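Local coordinates for protein peptide chain release factor subunit 1 (Aeropyrum pernix, PDB 3AGK) that probably directs the termination of translation at the stop codons UAA, UAG and UGA, working with a GTP-binding partner subunit, at residues 230-235 with 250-255; 145-150 with 261-266; 153-158 with 208-213. One frame throughout, in Å; residues are numbered along the deposited sequence.

Contact 1: residues 230-235 with 250-255; sequences AKQEFV and PELVDV
Lys-231 and Leu-252 meet where helix 230-236 packs against the short edge strand 253-254, in the second of the three eRF1 domains. Leu-252 lies just before that strand. Its two methyls fork against the helix. CD1 comes to 3.4 Å from Gln-232 CG, while CD2 lies 4.0 Å from Val-235 CG2. The side chain of Lys-231 runs past Leu-252 in the opposite direction, with Lys-231 CD 3.9 Å from Leu-252 CB. The same Lys-231 CD is 3.7 Å from Val-253 O. Lys-231 CG sits between the backbone N and the carbonyl carbon (chi1 58°), and the chain stays extended until a bend at its last torsion (chi4 -83°). That bend brings NZ up to the carboxylate of Asp-254. Lys-231 NZ and Asp-254 OD1 form a salt bridge of 2.8 Å. The ammonium group meets the oxygen from above the carboxylate plane, 49° out of it. NZ also donates to the carbonyl oxygens of Gly-226 and Gly-228, at the end of strand 219-226 and in the turn after it. The charged end of this buried lysine is thus gripped by three oxygens. With a methionine here, Asp-254 would probably lose its charged mate and the two glycine carbonyls their shared donor. Val-253 is bonded through its backbone to Val-224 and Gly-226, in the parallel neighbour strand. Strand, helix and parallel strand together make a beta-alpha-beta crossover, with the lysine tying the helix to both strands.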
loop_
_atom_site.group_PDB
_atom_site.type_symbol
_atom_site.label_atom_id
_atom_site.label_comp_id
_atom_site.label_asym_id
_atom_site.label_seq_id
_atom_site.Cartn_x
_atom_site.Cartn_y
_atom_site.Cartn_z
ATOM N N ALA A 230 4.721 28.264 -9.074
ATOM C CA ALA A 230 4.509 28.058 -7.637
ATOM C C ALA A 230 5.376 26.942 -7.029
ATOM O O ALA A 230 5.877 27.077 -5.897
ATOM C CB ALA A 230 3.041 27.836 -7.332
ATOM N N LYS A 231 5.561 25.854 -7.779
ATOM C CA LYS A 231 6.316 24.697 -7.295
ATOM C C LYS A 231 7.798 25.028 -7.074
ATOM O O LYS A 231 8.437 24.482 -6.170
ATOM C CB LYS A 231 6.168 23.512 -8.271
ATOM C CG LYS A 231 6.645 23.847 -9.699
ATOM C CD LYS A 231 6.481 22.677 -10.664
ATOM C CE LYS A 231 6.870 23.081 -12.091
ATOM N NZ LYS A 231 5.747 23.753 -12.795
ATOM N N GLN A 232 8.346 25.910 -7.910
ATOM C CA GLN A 232 9.717 26.384 -7.726
ATOM C C GLN A 232 9.820 27.186 -6.418
ATOM O O GLN A 232 10.744 26.984 -5.617
ATOM C CB GLN A 232 10.173 27.260 -8.907
ATOM C CG GLN A 232 10.233 26.536 -10.260
ATOM C CD GLN A 232 11.117 27.254 -11.277
ATOM O OE1 GLN A 232 11.851 28.179 -10.922
ATOM N NE2 GLN A 232 11.050 26.827 -12.546
ATOM N N GLU A 233 8.859 28.085 -6.203
ATOM C CA GLU A 233 8.809 28.862 -4.969
ATOM C C GLU A 233 8.668 27.921 -3.776
ATOM O O GLU A 233 9.380 28.048 -2.779
ATOM C CB GLU A 233 7.665 29.894 -5.022
ATOM C CG GLU A 233 7.843 30.931 -6.156
ATOM C CD GLU A 233 6.696 31.958 -6.285
ATOM O OE1 GLU A 233 5.560 31.702 -5.824
ATOM O OE2 GLU A 233 6.945 33.028 -6.880
ATOM N N PHE A 234 7.777 26.949 -3.894
ATOM C CA PHE A 234 7.519 26.019 -2.796
ATOM C C PHE A 234 8.780 25.263 -2.398
ATOM O O PHE A 234 9.057 25.066 -1.212
ATOM C CB PHE A 234 6.440 25.014 -3.205
ATOM C CG PHE A 234 6.134 23.999 -2.150
ATOM C CD1 PHE A 234 5.370 24.346 -1.032
ATOM C CD2 PHE A 234 6.598 22.695 -2.274
ATOM C CE1 PHE A 234 5.075 23.411 -0.044
ATOM C CE2 PHE A 234 6.310 21.755 -1.305
ATOM C CZ PHE A 234 5.544 22.114 -0.181
ATOM N N VAL A 235 9.539 24.830 -3.400
ATOM C CA VAL A 235 10.734 24.047 -3.147
ATOM C C VAL A 235 11.887 24.893 -2.609
ATOM O O VAL A 235 12.653 24.459 -1.753
ATOM C CB VAL A 235 11.167 23.252 -4.407
ATOM C CG1 VAL A 235 12.602 22.877 -4.319
ATOM C CG2 VAL A 235 10.314 22.003 -4.528
ATOM N N PRO A 250 15.133 15.403 -8.862
ATOM C CA PRO A 250 15.908 16.581 -9.264
ATOM C C PRO A 250 15.071 17.599 -10.034
ATOM O O PRO A 250 15.232 18.796 -9.840
ATOM C CB PRO A 250 16.992 15.989 -10.171
ATOM C CG PRO A 250 16.370 14.720 -10.718
ATOM C CD PRO A 250 15.532 14.184 -9.593
ATOM N N GLU A 251 14.168 17.119 -10.880
ATOM C CA GLU A 251 13.461 17.970 -11.829
ATOM C C GLU A 251 12.019 18.197 -11.388
ATOM O O GLU A 251 11.316 17.256 -11.017
ATOM C CB GLU A 251 13.479 17.314 -13.216
ATOM C CG GLU A 251 13.369 18.270 -14.390
ATOM C CD GLU A 251 14.717 18.607 -15.009
ATOM O OE1 GLU A 251 15.720 18.680 -14.266
ATOM O OE2 GLU A 251 14.768 18.808 -16.244
ATOM N N LEU A 252 11.584 19.450 -11.435
ATOM C CA LEU A 252 10.211 19.797 -11.126
ATOM C C LEU A 252 9.365 19.469 -12.337
ATOM O O LEU A 252 9.807 19.668 -13.464
ATOM C CB LEU A 252 10.101 21.291 -10.817
ATOM C CG LEU A 252 10.910 21.788 -9.619
ATOM C CD1 LEU A 252 10.617 23.244 -9.353
ATOM C CD2 LEU A 252 10.606 20.962 -8.382
ATOM N N VAL A 253 8.139 19.003 -12.113
ATOM C CA VAL A 253 7.306 18.533 -13.221
ATOM C C VAL A 253 6.120 19.442 -13.500
ATOM O O VAL A 253 5.335 19.718 -12.601
ATOM C CB VAL A 253 6.766 17.112 -12.939
ATOM C CG1 VAL A 253 5.811 16.673 -14.034
ATOM C CG2 VAL A 253 7.924 16.124 -12.763
ATOM N N ASP A 254 6.001 19.896 -14.748
ATOM C CA ASP A 254 4.888 20.740 -15.174
ATOM C C ASP A 254 3.647 19.915 -15.408
ATOM O O ASP A 254 3.629 18.997 -16.221
ATOM C CB ASP A 254 5.243 21.522 -16.437
ATOM C CG ASP A 254 6.417 22.444 -16.219
ATOM O OD1 ASP A 254 6.218 23.494 -15.556
ATOM O OD2 ASP A 254 7.534 22.106 -16.678
ATOM N N VAL A 255 2.601 20.253 -14.681
ATOM C CA VAL A 255 1.371 19.499 -14.710
ATOM C C VAL A 255 0.246 20.515 -14.603
ATOM O O VAL A 255 0.381 21.523 -13.919
ATOM C CB VAL A 255 1.376 18.527 -13.523
ATOM C CG1 VAL A 255 0.036 18.396 -12.904
ATOM C CG2 VAL A 255 1.955 17.185 -13.943
#

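Contact 2: residues 145-150 with 261-266; sequences IIIVER and QGLKEA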
loop_
_atom_site.group_PDB
_atom_site.type_symbol
_atom_site.label_atom_id
_atom_site.label_comp_id
_atom_site.label_asym_id
_atom_site.label_seq_id
_atom_site.Cartn_x
_atom_site.Cartn_y
_atom_site.Cartn_z
ATOM N N ILE A 145 4.199 12.462 -3.895
ATOM C CA ILE A 145 3.976 13.479 -4.916
ATOM C C ILE A 145 3.239 14.664 -4.289
ATOM O O ILE A 145 2.232 14.478 -3.585
ATOM C CB ILE A 145 3.151 12.930 -6.086
ATOM C CG1 ILE A 145 3.738 11.600 -6.558
ATOM C CG2 ILE A 145 3.064 13.966 -7.244
ATOM C CD1 ILE A 145 2.693 10.635 -7.008
ATOM N N ILE A 146 3.771 15.861 -4.525
ATOM C CA ILE A 146 3.133 17.110 -4.110
ATOM C C ILE A 146 2.882 17.952 -5.363
ATOM O O ILE A 146 3.819 18.326 -6.059
ATOM C CB ILE A 146 3.998 17.903 -3.095
ATOM C CG1 ILE A 146 4.339 17.028 -1.887
ATOM C CG2 ILE A 146 3.271 19.159 -2.624
ATOM C CD1 ILE A 146 5.571 17.479 -1.100
ATOM N N ILE A 147 1.605 18.187 -5.667
ATOM C CA ILE A 147 1.186 19.140 -6.695
ATOM C C ILE A 147 0.873 20.471 -6.018
ATOM O O ILE A 147 0.061 20.525 -5.092
ATOM C CB ILE A 147 -0.057 18.644 -7.472
ATOM C CG1 ILE A 147 0.193 17.247 -8.054
ATOM C CG2 ILE A 147 -0.420 19.617 -8.590
ATOM C CD1 ILE A 147 -1.050 16.634 -8.626
ATOM N N VAL A 148 1.539 21.531 -6.457
ATOM C CA VAL A 148 1.422 22.811 -5.775
ATOM C C VAL A 148 0.945 23.897 -6.712
ATOM O O VAL A 148 1.451 24.039 -7.829
ATOM C CB VAL A 148 2.764 23.323 -5.207
ATOM C CG1 VAL A 148 2.485 24.455 -4.209
ATOM C CG2 VAL A 148 3.545 22.216 -4.549
ATOM N N GLU A 149 -0.019 24.665 -6.231
ATOM C CA GLU A 149 -0.412 25.914 -6.849
ATOM C C GLU A 149 -0.451 26.942 -5.734
ATOM O O GLU A 149 -0.491 26.588 -4.554
ATOM C CB GLU A 149 -1.805 25.806 -7.462
ATOM C CG GLU A 149 -1.834 25.152 -8.813
ATOM C CD GLU A 149 -3.219 25.166 -9.429
ATOM O OE1 GLU A 149 -3.597 26.204 -10.021
ATOM O OE2 GLU A 149 -3.922 24.140 -9.329
ATOM N N ARG A 150 -0.450 28.212 -6.107
ATOM C CA ARG A 150 -0.485 29.305 -5.133
ATOM C C ARG A 150 -1.625 29.142 -4.130
ATOM O O ARG A 150 -1.492 29.519 -2.962
ATOM C CB ARG A 150 -0.657 30.636 -5.859
ATOM C CG ARG A 150 -2.086 30.861 -6.334
ATOM C CD ARG A 150 -2.168 31.840 -7.492
ATOM N NE ARG A 150 -1.933 33.216 -7.071
ATOM C CZ ARG A 150 -2.786 34.219 -7.274
ATOM N NH1 ARG A 150 -3.937 34.007 -7.897
ATOM N NH2 ARG A 150 -2.484 35.435 -6.853
ATOM N N GLN A 261 -6.092 13.022 -11.158
ATOM C CA GLN A 261 -5.674 13.342 -12.525
ATOM C C GLN A 261 -4.302 14.018 -12.602
ATOM O O GLN A 261 -3.486 13.666 -13.443
ATOM C CB GLN A 261 -6.728 14.221 -13.198
ATOM C CG GLN A 261 -6.458 14.559 -14.649
ATOM C CD GLN A 261 -7.515 15.491 -15.220
ATOM O OE1 GLN A 261 -8.341 16.042 -14.487
ATOM N NE2 GLN A 261 -7.491 15.676 -16.534
ATOM N N GLY A 262 -4.045 15.000 -11.736
ATOM C CA GLY A 262 -2.749 15.664 -11.747
ATOM C C GLY A 262 -1.633 14.744 -11.267
ATOM O O GLY A 262 -0.502 14.836 -11.739
ATOM N N LEU A 263 -1.953 13.880 -10.303
ATOM C CA LEU A 263 -1.005 12.910 -9.757
ATOM C C LEU A 263 -0.524 11.956 -10.847
ATOM O O LEU A 263 0.682 11.673 -10.968
ATOM C CB LEU A 263 -1.663 12.098 -8.642
ATOM C CG LEU A 263 -1.884 12.768 -7.289
ATOM C CD1 LEU A 263 -2.541 11.792 -6.319
ATOM C CD2 LEU A 263 -0.547 13.272 -6.735
ATOM N N LYS A 264 -1.479 11.468 -11.635
ATOM C CA LYS A 264 -1.167 10.596 -12.765
ATOM C C LYS A 264 -0.242 11.317 -13.726
ATOM O O LYS A 264 0.792 10.773 -14.126
ATOM C CB LYS A 264 -2.439 10.153 -13.497
ATOM C CG LYS A 264 -2.184 9.263 -14.740
ATOM C CD LYS A 264 -3.509 8.801 -15.329
ATOM C CE LYS A 264 -3.339 7.753 -16.388
ATOM N NZ LYS A 264 -4.661 7.127 -16.716
ATOM N N GLU A 265 -0.607 12.547 -14.090
ATOM C CA GLU A 265 0.194 13.328 -15.026
ATOM C C GLU A 265 1.638 13.520 -14.540
ATOM O O GLU A 265 2.585 13.387 -15.316
ATOM C CB GLU A 265 -0.446 14.682 -15.345
ATOM C CG GLU A 265 0.450 15.531 -16.260
ATOM C CD GLU A 265 -0.238 16.748 -16.876
ATOM O OE1 GLU A 265 -1.155 17.325 -16.243
ATOM O OE2 GLU A 265 0.166 17.128 -18.004
ATOM N N ALA A 266 1.808 13.805 -13.255
ATOM C CA ALA A 266 3.143 14.010 -12.701
ATOM C C ALA A 266 3.976 12.729 -12.755
ATOM O O ALA A 266 5.172 12.751 -13.062
ATOM C CB ALA A 266 3.049 14.502 -11.290
#
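Ile-145 and Ile-147, alternate residues of strand 142-149, point toward helix 259-269. The axes of the two short segments approach to 9.1 Å and cross at 114°. The first kind of contact is between side chains. Ile-145 CG2, set opposite the backbone N, lies 3.7 Å from Leu-263 CD2 and 4.1 Å from Ala-266 CB. Leu-263 CD2 also packs against Ile-147 CD1, at 3.9 Å, so one leucine methyl bridges both isoleucines. The second kind is side chain on backbone. The extended branch of Ile-147 (chi2 171°) brings CD1 to 3.3 Å from both Gly-262 C and Leu-263 N. This packing is tight. A beta carbon built on Gly-262 would fall 2.9 Å from Ile-147 CD1, so a side chain at this position would probably not fit at this spacing. Leu-163 and Val-165 of strand 162-170 pack on Leu-263 as well. No hydrogen bond joins the two segments. All five touching residues are buried. The side chains that touch are all apolar, and one methyl also lies on the helix backbone. Between these two segments the attachment is probably through close-fitting apolar packing, with no polar pairing across it.

Contact 3: residues 153-158 with 208-213; sequences ATIGLL and NLLVPL
Ile-155 has the most surface buried here, followed by Leu-210 and Leu-157. They join strand 152-159 to the last turns of helix 188-215. The segment axes run 9.9 Å apart and diverge by 26°, so helix and strand point nearly the same way. Ile-155 works through its short branch. CG2 lies opposite the backbone N and faces the helix. Ile-155 CG2 touches Leu-209 CD1 and Leu-210 CD2, each at 4.1 Å, and so sits against two successive leucines. Leu-210 starts off to the side of the strand, but its end turns in. Both its torsions lie away from the staggered positions (chi1 -93°, chi2 8°), an unusual shape for leucine. Its other methyl looks farther along the strand, with Leu-210 CD1 4.4 Å from Leu-157 CD1. Leu-157 meets Leu-213 tip to tip. Leu-213 CD2 is 3.9 Å from both Leu-157 CD1 and Leu-157 CD2, so it faces the fork of the leucine. The helix is kinked at this end, where the N atoms of Pro-212 and Leu-213 make no bond to the preceding turn. Leu-219, at the start of the next strand, packs on Leu-157, Leu-210 and Leu-213. Every side chain in the contact is aliphatic and no hydrogen bond crosses it. The helix end is thus held to the sheet by methyl packing alone between these two segments.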
loop_
_atom_site.group_PDB
_atom_site.type_symbol
_atom_site.label_atom_id
_atom_site.label_comp_id
_atom_site.label_asym_id
_atom_site.label_seq_id
_atom_site.Cartn_x
_atom_site.Cartn_y
_atom_site.Cartn_z
ATOM N N ALA A 153 -3.484 22.533 -3.586
ATOM C CA ALA A 153 -2.452 21.507 -3.563
ATOM C C ALA A 153 -3.031 20.099 -3.462
ATOM O O ALA A 153 -4.132 19.916 -2.969
ATOM C CB ALA A 153 -1.477 21.757 -2.425
ATOM N N THR A 154 -2.276 19.115 -3.951
ATOM C CA THR A 154 -2.617 17.703 -3.806
ATOM C C THR A 154 -1.393 16.947 -3.291
ATOM O O THR A 154 -0.282 17.112 -3.811
ATOM C CB THR A 154 -3.054 17.082 -5.165
ATOM O OG1 THR A 154 -4.198 17.781 -5.670
ATOM C CG2 THR A 154 -3.386 15.571 -5.025
ATOM N N ILE A 155 -1.587 16.125 -2.267
ATOM C CA ILE A 155 -0.533 15.235 -1.806
ATOM C C ILE A 155 -0.923 13.781 -2.139
ATOM O O ILE A 155 -2.028 13.336 -1.819
ATOM C CB ILE A 155 -0.237 15.446 -0.312
ATOM C CG1 ILE A 155 0.079 16.924 -0.080
ATOM C CG2 ILE A 155 0.937 14.556 0.160
ATOM C CD1 ILE A 155 0.080 17.331 1.356
ATOM N N GLY A 156 -0.033 13.064 -2.830
ATOM C CA GLY A 156 -0.334 11.711 -3.265
ATOM C C GLY A 156 0.773 10.732 -2.927
ATOM O O GLY A 156 1.844 11.120 -2.455
ATOM N N LEU A 157 0.516 9.456 -3.186
ATOM C CA LEU A 157 1.465 8.413 -2.865
ATOM C C LEU A 157 1.444 7.325 -3.933
ATOM O O LEU A 157 0.379 6.818 -4.289
ATOM C CB LEU A 157 1.127 7.812 -1.503
ATOM C CG LEU A 157 2.161 6.798 -1.012
ATOM C CD1 LEU A 157 3.522 7.456 -0.816
ATOM C CD2 LEU A 157 1.677 6.151 0.269
ATOM N N LEU A 158 2.620 6.983 -4.456
ATOM C CA LEU A 158 2.738 5.894 -5.429
ATOM C C LEU A 158 3.541 4.733 -4.866
ATOM O O LEU A 158 4.655 4.933 -4.367
ATOM C CB LEU A 158 3.412 6.381 -6.708
ATOM C CG LEU A 158 3.631 5.315 -7.789
ATOM C CD1 LEU A 158 2.288 4.970 -8.443
ATOM C CD2 LEU A 158 4.666 5.786 -8.823
ATOM N N ASN A 208 3.820 15.779 7.526
ATOM C CA ASN A 208 3.126 14.855 8.418
ATOM C C ASN A 208 2.806 13.527 7.733
ATOM O O ASN A 208 2.848 12.463 8.359
ATOM C CB ASN A 208 1.841 15.476 8.953
ATOM C CG ASN A 208 2.105 16.571 9.972
ATOM O OD1 ASN A 208 1.222 17.369 10.260
ATOM N ND2 ASN A 208 3.327 16.616 10.519
ATOM N N LEU A 209 2.480 13.597 6.447
ATOM C CA LEU A 209 2.121 12.400 5.689
ATOM C C LEU A 209 3.324 11.597 5.195
ATOM O O LEU A 209 3.287 10.373 5.183
ATOM C CB LEU A 209 1.223 12.773 4.513
ATOM C CG LEU A 209 -0.161 13.272 4.937
ATOM C CD1 LEU A 209 -0.825 13.998 3.795
ATOM C CD2 LEU A 209 -1.028 12.104 5.435
ATOM N N LEU A 210 4.393 12.281 4.800
ATOM C CA LEU A 210 5.465 11.624 4.048
ATOM C C LEU A 210 6.713 11.303 4.878
ATOM O O LEU A 210 7.371 10.281 4.654
ATOM C CB LEU A 210 5.841 12.457 2.809
ATOM C CG LEU A 210 5.206 12.203 1.426
ATOM C CD1 LEU A 210 4.040 11.207 1.425
ATOM C CD2 LEU A 210 4.840 13.505 0.691
ATOM N N VAL A 211 7.035 12.158 5.842
ATOM C CA VAL A 211 8.240 11.958 6.654
ATOM C C VAL A 211 8.297 10.617 7.420
ATOM O O VAL A 211 9.349 9.995 7.491
ATOM C CB VAL A 211 8.487 13.142 7.618
ATOM C CG1 VAL A 211 9.491 12.751 8.728
ATOM C CG2 VAL A 211 8.947 14.381 6.835
ATOM N N PRO A 212 7.176 10.173 8.010
ATOM C CA PRO A 212 7.251 8.858 8.665
ATOM C C PRO A 212 7.628 7.760 7.664
ATOM O O PRO A 212 8.444 6.889 7.970
ATOM C CB PRO A 212 5.829 8.638 9.174
ATOM C CG PRO A 212 5.267 10.020 9.331
ATOM C CD PRO A 212 5.872 10.825 8.214
ATOM N N LEU A 213 7.034 7.814 6.477
ATOM C CA LEU A 213 7.366 6.888 5.408
ATOM C C LEU A 213 8.857 6.947 5.083
ATOM O O LEU A 213 9.501 5.912 4.904
ATOM C CB LEU A 213 6.530 7.196 4.170
ATOM C CG LEU A 213 5.160 6.514 4.094
ATOM C CD1 LEU A 213 4.450 6.515 5.441
ATOM C CD2 LEU A 213 4.285 7.148 3.021
#

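Overall arrangement
All three contacts reach one five-stranded mixed sheet in the second eRF1 domain. Contacts 1 and 3 use helices on one face, and contact 2 uses helix 259-269 on the other. Contacts 1 and 2 have centres 10 Å apart and touch, with Val-255 CG2 3.5 Å from Ala-266 N. Contacts 2 and 3 are 12 Å apart between centres. Their strands are antiparallel neighbours, with Ile-145 O 2.8 Å from Gly-156 N, a probable hydrogen bond. Contacts 1 and 3 do not touch; their centres are about 16 Å apart. The GGQ motif characteristic of this family falls in the unmodelled residues 175-186, before helix 188-215 of contact 3.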